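Local coordinates for motility-associated killing factor MakB (Vibrio cholerae serotype O1, PDB 6W1W), which probably acts as one component of a three-part cytotoxin structurally similar to the alpha-pore-forming toxins, at residues L177-T182 and F219-S224; S171-S176 and K233-D238. All blocks are in the same frame, centred on the assembly; numbering follows the deposited sequence.

Contact 1: L177-T182 and F219-S224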
loop_
_atom_site.group_PDB
_atom_site.type_symbol
_atom_site.label_atom_id
_atom_site.label_comp_id
_atom_site.label_asym_id
_atom_site.label_seq_id
_atom_site.Cartn_x
_atom_site.Cartn_y
_atom_site.Cartn_z
ATOM N N LEU A 177 -8.210 13.715 -4.725
ATOM C CA LEU A 177 -7.239 14.780 -4.507
ATOM C C LEU A 177 -5.823 14.254 -4.320
ATOM O O LEU A 177 -4.878 15.049 -4.383
ATOM C CB LEU A 177 -7.632 15.615 -3.289
ATOM C CG LEU A 177 -9.130 15.842 -3.085
ATOM C CD1 LEU A 177 -9.392 16.602 -1.793
ATOM C CD2 LEU A 177 -9.738 16.566 -4.274
ATOM N N GLY A 178 -5.656 12.949 -4.098
ATOM C CA GLY A 178 -4.339 12.402 -3.813
ATOM C C GLY A 178 -3.485 12.242 -5.066
ATOM O O GLY A 178 -3.961 11.849 -6.134
ATOM N N ALA A 179 -2.196 12.534 -4.909
ATOM C CA ALA A 179 -1.245 12.413 -6.003
ATOM C C ALA A 179 -0.993 10.952 -6.353
ATOM O O ALA A 179 -1.012 10.067 -5.491
ATOM C CB ALA A 179 0.080 13.078 -5.629
ATOM N N ASN A 180 -0.744 10.705 -7.633
ATOM C CA ASN A 180 -0.339 9.387 -8.101
ATOM C C ASN A 180 1.176 9.260 -8.015
ATOM O O ASN A 180 1.906 10.171 -8.419
ATOM C CB ASN A 180 -0.814 9.149 -9.535
ATOM C CG ASN A 180 -2.296 8.847 -9.611
ATOM O OD1 ASN A 180 -2.868 8.252 -8.697
ATOM N ND2 ASN A 180 -2.929 9.258 -10.706
ATOM N N VAL A 181 1.641 8.135 -7.482
ATOM C CA VAL A 181 3.068 7.876 -7.333
ATOM C C VAL A 181 3.537 7.111 -8.566
ATOM O O VAL A 181 3.141 5.962 -8.783
ATOM C CB VAL A 181 3.366 7.099 -6.045
ATOM C CG1 VAL A 181 4.808 7.325 -5.616
ATOM C CG2 VAL A 181 2.391 7.502 -4.938
ATOM N N THR A 182 4.372 7.749 -9.380
ATOM C CA THR A 182 4.919 7.149 -10.590
ATOM C C THR A 182 6.439 7.067 -10.487
ATOM O O THR A 182 7.040 7.472 -9.490
ATOM C CB THR A 182 4.503 7.943 -11.832
ATOM O OG1 THR A 182 5.234 9.174 -11.876
ATOM C CG2 THR A 182 3.011 8.239 -11.795
ATOM N N PHE A 219 -1.830 11.436 -0.230
ATOM C CA PHE A 219 -0.531 11.761 -0.809
ATOM C C PHE A 219 -0.633 13.045 -1.635
ATOM O O PHE A 219 -1.376 13.100 -2.623
ATOM C CB PHE A 219 -0.015 10.601 -1.666
ATOM C CG PHE A 219 0.423 9.405 -0.869
ATOM C CD1 PHE A 219 0.279 8.125 -1.382
ATOM C CD2 PHE A 219 0.988 9.556 0.390
ATOM C CE1 PHE A 219 0.682 7.016 -0.652
ATOM C CE2 PHE A 219 1.393 8.450 1.128
ATOM C CZ PHE A 219 1.240 7.182 0.605
ATOM N N THR A 220 0.121 14.069 -1.238
ATOM C CA THR A 220 0.168 15.338 -1.952
ATOM C C THR A 220 1.594 15.618 -2.412
ATOM O O THR A 220 2.560 15.230 -1.750
ATOM C CB THR A 220 -0.339 16.497 -1.075
ATOM O OG1 THR A 220 0.481 16.615 0.095
ATOM C CG2 THR A 220 -1.783 16.259 -0.657
ATOM N N VAL A 221 1.721 16.302 -3.552
ATOM C CA VAL A 221 3.035 16.483 -4.168
ATOM C C VAL A 221 3.764 17.685 -3.579
ATOM O O VAL A 221 4.944 17.591 -3.228
ATOM C CB VAL A 221 2.899 16.597 -5.698
ATOM C CG1 VAL A 221 2.898 15.217 -6.328
ATOM C CG2 VAL A 221 1.635 17.364 -6.067
ATOM N N GLY A 222 3.091 18.829 -3.468
ATOM C CA GLY A 222 3.759 20.034 -3.019
ATOM C C GLY A 222 2.960 20.883 -2.050
ATOM O O GLY A 222 3.533 21.572 -1.201
ATOM N N TYR A 223 1.637 20.857 -2.170
ATOM C CA TYR A 223 0.783 21.604 -1.266
ATOM C C TYR A 223 0.440 20.756 -0.043
ATOM O O TYR A 223 0.812 19.585 0.060
ATOM C CB TYR A 223 -0.477 22.074 -1.989
ATOM C CG TYR A 223 -1.064 21.081 -2.964
ATOM C CD1 TYR A 223 -0.629 21.028 -4.283
ATOM C CD2 TYR A 223 -2.078 20.220 -2.576
ATOM C CE1 TYR A 223 -1.176 20.132 -5.179
ATOM C CE2 TYR A 223 -2.633 19.325 -3.465
ATOM C CZ TYR A 223 -2.178 19.282 -4.764
ATOM O OH TYR A 223 -2.732 18.383 -5.648
ATOM N N SER A 224 -0.274 21.356 0.904
ATOM C CA SER A 224 -0.683 20.656 2.112
ATOM C C SER A 224 -1.981 19.895 1.870
ATOM O O SER A 224 -2.758 20.213 0.966
ATOM C CB SER A 224 -0.864 21.633 3.278
ATOM O OG SER A 224 -2.124 22.276 3.228
#
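A179 meets F219 through its backbone: A179 N donates a hydrogen bond to F219 O, modelled too short for its exact geometry to carry weight. It pins the loop that follows helix 157-176 to the end of strand 209-220, an outermost strand of the mixed sheet, and so closes the base of the antiparallel beta hairpin 193-203/209-220, which lies beside the long helices and recalls the beta-tongue of ClyA-type alpha-pore-forming toxins. F219 O is approached by a second donor group as well: G178 CA lies 3.3 Å from F219 O in a CA-H...O contact, with an angle at the hydrogen of 126°. The carbonyl is therefore met by two consecutive residues of the loop.

The apolar contacts lie beyond this polar centre. A179 CB is directed toward the strand end and packs against one branch of V221, with CB 3.6 Å from CG1. Farther along the loop V181 offers its CG2 methyl to the phenyl ring of F219, reaching CD1 at 4.2 Å. Because the F219 ring carbon CG stands anti to the carbonyl carbon (chi1 -71°), beside the backbone N, the ring turns back along the strand and lies near V181. Helix 9-35 adds to this apolar cluster, with Y20 touching V181 and L24 touching F219.

The outer shell fixes the two chain segments themselves. T220 forms backbone hydrogen bonds with I193, which tie the strand end into the sheet, while N180 O accepts a hydrogen bond from the hydroxyl of Y192. S224, at the N-cap of the following helix, accepts the S227 N-H on its OG. Between strand and helix the chain turns, and the turn is braced from within: T220 OG1 donates to Y223 O over 3.0 Å, 23° out of the carbonyl plane.

Contact 2: S171-S176 and K233-D238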
loop_
_atom_site.group_PDB
_atom_site.type_symbol
_atom_site.label_atom_id
_atom_site.label_comp_id
_atom_site.label_asym_id
_atom_site.label_seq_id
_atom_site.Cartn_x
_atom_site.Cartn_y
_atom_site.Cartn_z
ATOM N N SER A 171 -15.804 9.498 0.626
ATOM C CA SER A 171 -14.461 8.951 0.795
ATOM C C SER A 171 -13.715 8.898 -0.535
ATOM O O SER A 171 -12.499 9.122 -0.579
ATOM C CB SER A 171 -14.530 7.568 1.448
ATOM O OG SER A 171 -13.231 7.069 1.738
ATOM N N GLN A 172 -14.425 8.634 -1.634
ATOM C CA GLN A 172 -13.775 8.528 -2.937
ATOM C C GLN A 172 -13.402 9.882 -3.532
ATOM O O GLN A 172 -12.448 9.957 -4.315
ATOM C CB GLN A 172 -14.663 7.768 -3.922
ATOM C CG GLN A 172 -13.970 7.447 -5.239
ATOM C CD GLN A 172 -14.861 6.694 -6.200
ATOM O OE1 GLN A 172 -14.948 7.031 -7.380
ATOM N NE2 GLN A 172 -15.528 5.661 -5.699
ATOM N N SER A 173 -14.123 10.952 -3.185
ATOM C CA SER A 173 -13.756 12.269 -3.700
ATOM C C SER A 173 -12.546 12.836 -2.965
ATOM O O SER A 173 -11.714 13.515 -3.582
ATOM C CB SER A 173 -14.947 13.234 -3.630
ATOM O OG SER A 173 -15.196 13.698 -2.316
ATOM N N ILE A 174 -12.416 12.559 -1.663
ATOM C CA ILE A 174 -11.181 12.891 -0.963
ATOM C C ILE A 174 -10.026 12.055 -1.494
ATOM O O ILE A 174 -8.864 12.468 -1.411
ATOM C CB ILE A 174 -11.342 12.702 0.560
ATOM C CG1 ILE A 174 -12.544 13.500 1.071
ATOM C CG2 ILE A 174 -10.079 13.124 1.308
ATOM C CD1 ILE A 174 -12.705 13.491 2.584
ATOM N N ALA A 175 -10.321 10.883 -2.060
ATOM C CA ALA A 175 -9.268 10.049 -2.620
ATOM C C ALA A 175 -8.786 10.580 -3.963
ATOM O O ALA A 175 -7.649 10.305 -4.360
ATOM C CB ALA A 175 -9.766 8.612 -2.769
ATOM N N SER A 176 -9.627 11.334 -4.677
ATOM C CA SER A 176 -9.215 11.863 -5.974
ATOM C C SER A 176 -8.174 12.963 -5.829
ATOM O O SER A 176 -7.324 13.127 -6.712
ATOM C CB SER A 176 -10.428 12.379 -6.743
ATOM O OG SER A 176 -11.309 11.313 -7.061
ATOM N N LYS A 233 -14.486 21.316 -3.942
ATOM C CA LYS A 233 -15.925 21.545 -3.866
ATOM C C LYS A 233 -16.727 20.253 -3.915
ATOM O O LYS A 233 -17.824 20.193 -3.348
ATOM C CB LYS A 233 -16.386 22.482 -4.985
ATOM C CG LYS A 233 -16.269 21.897 -6.381
ATOM C CD LYS A 233 -16.816 22.864 -7.418
ATOM C CE LYS A 233 -16.084 24.192 -7.370
ATOM N NZ LYS A 233 -14.629 24.027 -7.640
ATOM N N GLU A 234 -16.216 19.216 -4.581
ATOM C CA GLU A 234 -16.902 17.928 -4.539
ATOM C C GLU A 234 -16.997 17.403 -3.114
ATOM O O GLU A 234 -18.026 16.841 -2.721
ATOM C CB GLU A 234 -16.188 16.910 -5.426
ATOM C CG GLU A 234 -16.217 17.241 -6.903
ATOM C CD GLU A 234 -15.544 16.175 -7.744
ATOM O OE1 GLU A 234 -15.033 15.190 -7.162
ATOM O OE2 GLU A 234 -15.527 16.328 -8.986
ATOM N N VAL A 235 -15.935 17.584 -2.324
ATOM C CA VAL A 235 -15.960 17.148 -0.930
ATOM C C VAL A 235 -17.062 17.870 -0.167
ATOM O O VAL A 235 -17.781 17.265 0.638
ATOM C CB VAL A 235 -14.583 17.368 -0.275
ATOM C CG1 VAL A 235 -14.635 17.009 1.204
ATOM C CG2 VAL A 235 -13.516 16.558 -0.993
ATOM N N GLN A 236 -17.221 19.170 -0.413
ATOM C CA GLN A 236 -18.254 19.933 0.273
ATOM C C GLN A 236 -19.657 19.611 -0.224
ATOM O O GLN A 236 -20.625 19.825 0.514
ATOM C CB GLN A 236 -17.974 21.428 0.137
ATOM C CG GLN A 236 -17.104 21.995 1.247
ATOM C CD GLN A 236 -17.806 21.997 2.594
ATOM O OE1 GLN A 236 -19.010 21.741 2.689
ATOM N NE2 GLN A 236 -17.052 22.290 3.649
ATOM N N GLN A 237 -19.792 19.096 -1.447
ATOM C CA GLN A 237 -21.103 18.692 -1.947
ATOM C C GLN A 237 -21.513 17.326 -1.415
ATOM O O GLN A 237 -22.710 17.071 -1.229
ATOM C CB GLN A 237 -21.114 18.683 -3.478
ATOM C CG GLN A 237 -20.961 20.064 -4.112
ATOM C CD GLN A 237 -20.805 20.000 -5.622
ATOM O OE1 GLN A 237 -21.219 19.030 -6.261
ATOM N NE2 GLN A 237 -20.198 21.031 -6.197
ATOM N N ASP A 238 -20.541 16.440 -1.178
ATOM C CA ASP A 238 -20.824 15.167 -0.524
ATOM C C ASP A 238 -21.049 15.353 0.970
ATOM O O ASP A 238 -21.918 14.698 1.555
ATOM C CB ASP A 238 -19.685 14.177 -0.775
ATOM C CG ASP A 238 -19.578 13.770 -2.235
ATOM O OD1 ASP A 238 -20.602 13.853 -2.948
ATOM O OD2 ASP A 238 -18.478 13.362 -2.669
#
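S173 lies over V235 and D238, its CB directed at the facing helix, in an antiparallel packing of helix 157-176 against helix 233-245. Over the short segments 171-176 and 233-238 the axes come within 8.9 Å and run nearly antiparallel, at 171°. At the middle of the contact the CA atoms of S173 and V235 are 6.0 Å apart, a close approach compatible with a side chain as small as serine.

The serine hydroxyl sits between the backbone N and the carbonyl carbon (chi1 76°), and it hydrogen-bonds to L170 O one turn earlier in its own helix. In that position OG also faces the second helix, 3.6 Å from the CG2 methyl of V235. E234 reaches the same serine from the more exposed border, where its OE1 comes within 4.0 Å of S173 CB.

The same CG2 methyl of V235 also meets I174 CG1 at 3.8 Å, and here the packing is apolar, the two branched side chains crossing at about a right angle. L170 also touches V235 and extends this apolar patch along helix 157-176. D238 has E166 near its OD1, two like charges that may raise the affinity of one of them for a proton, while its other oxygen, OD2, stands 3.3 Å from S173 OG.

In the fold
The centres of the two contacts are about 15 Å apart, on the same side of the chain's centre. Along the chain contact 1 is nested within contact 2: helix 157-176 leads into the loop 177-182, the chain passes helix 183-187, forms strands 193-203 and 209-220, and after the turn that follows returns through helix 225-230 to helix 233-245. Contact 2 pairs the helices that enclose the whole excursion, and contact 1 joins its entry to its exit. L177 CD1 packs on V235 CG2, 4.2 Å away, so the two contacts adjoin at the root of the hairpin. Such a hairpin beside a helical bundle is consistent with the likeness to alpha-pore-forming toxins.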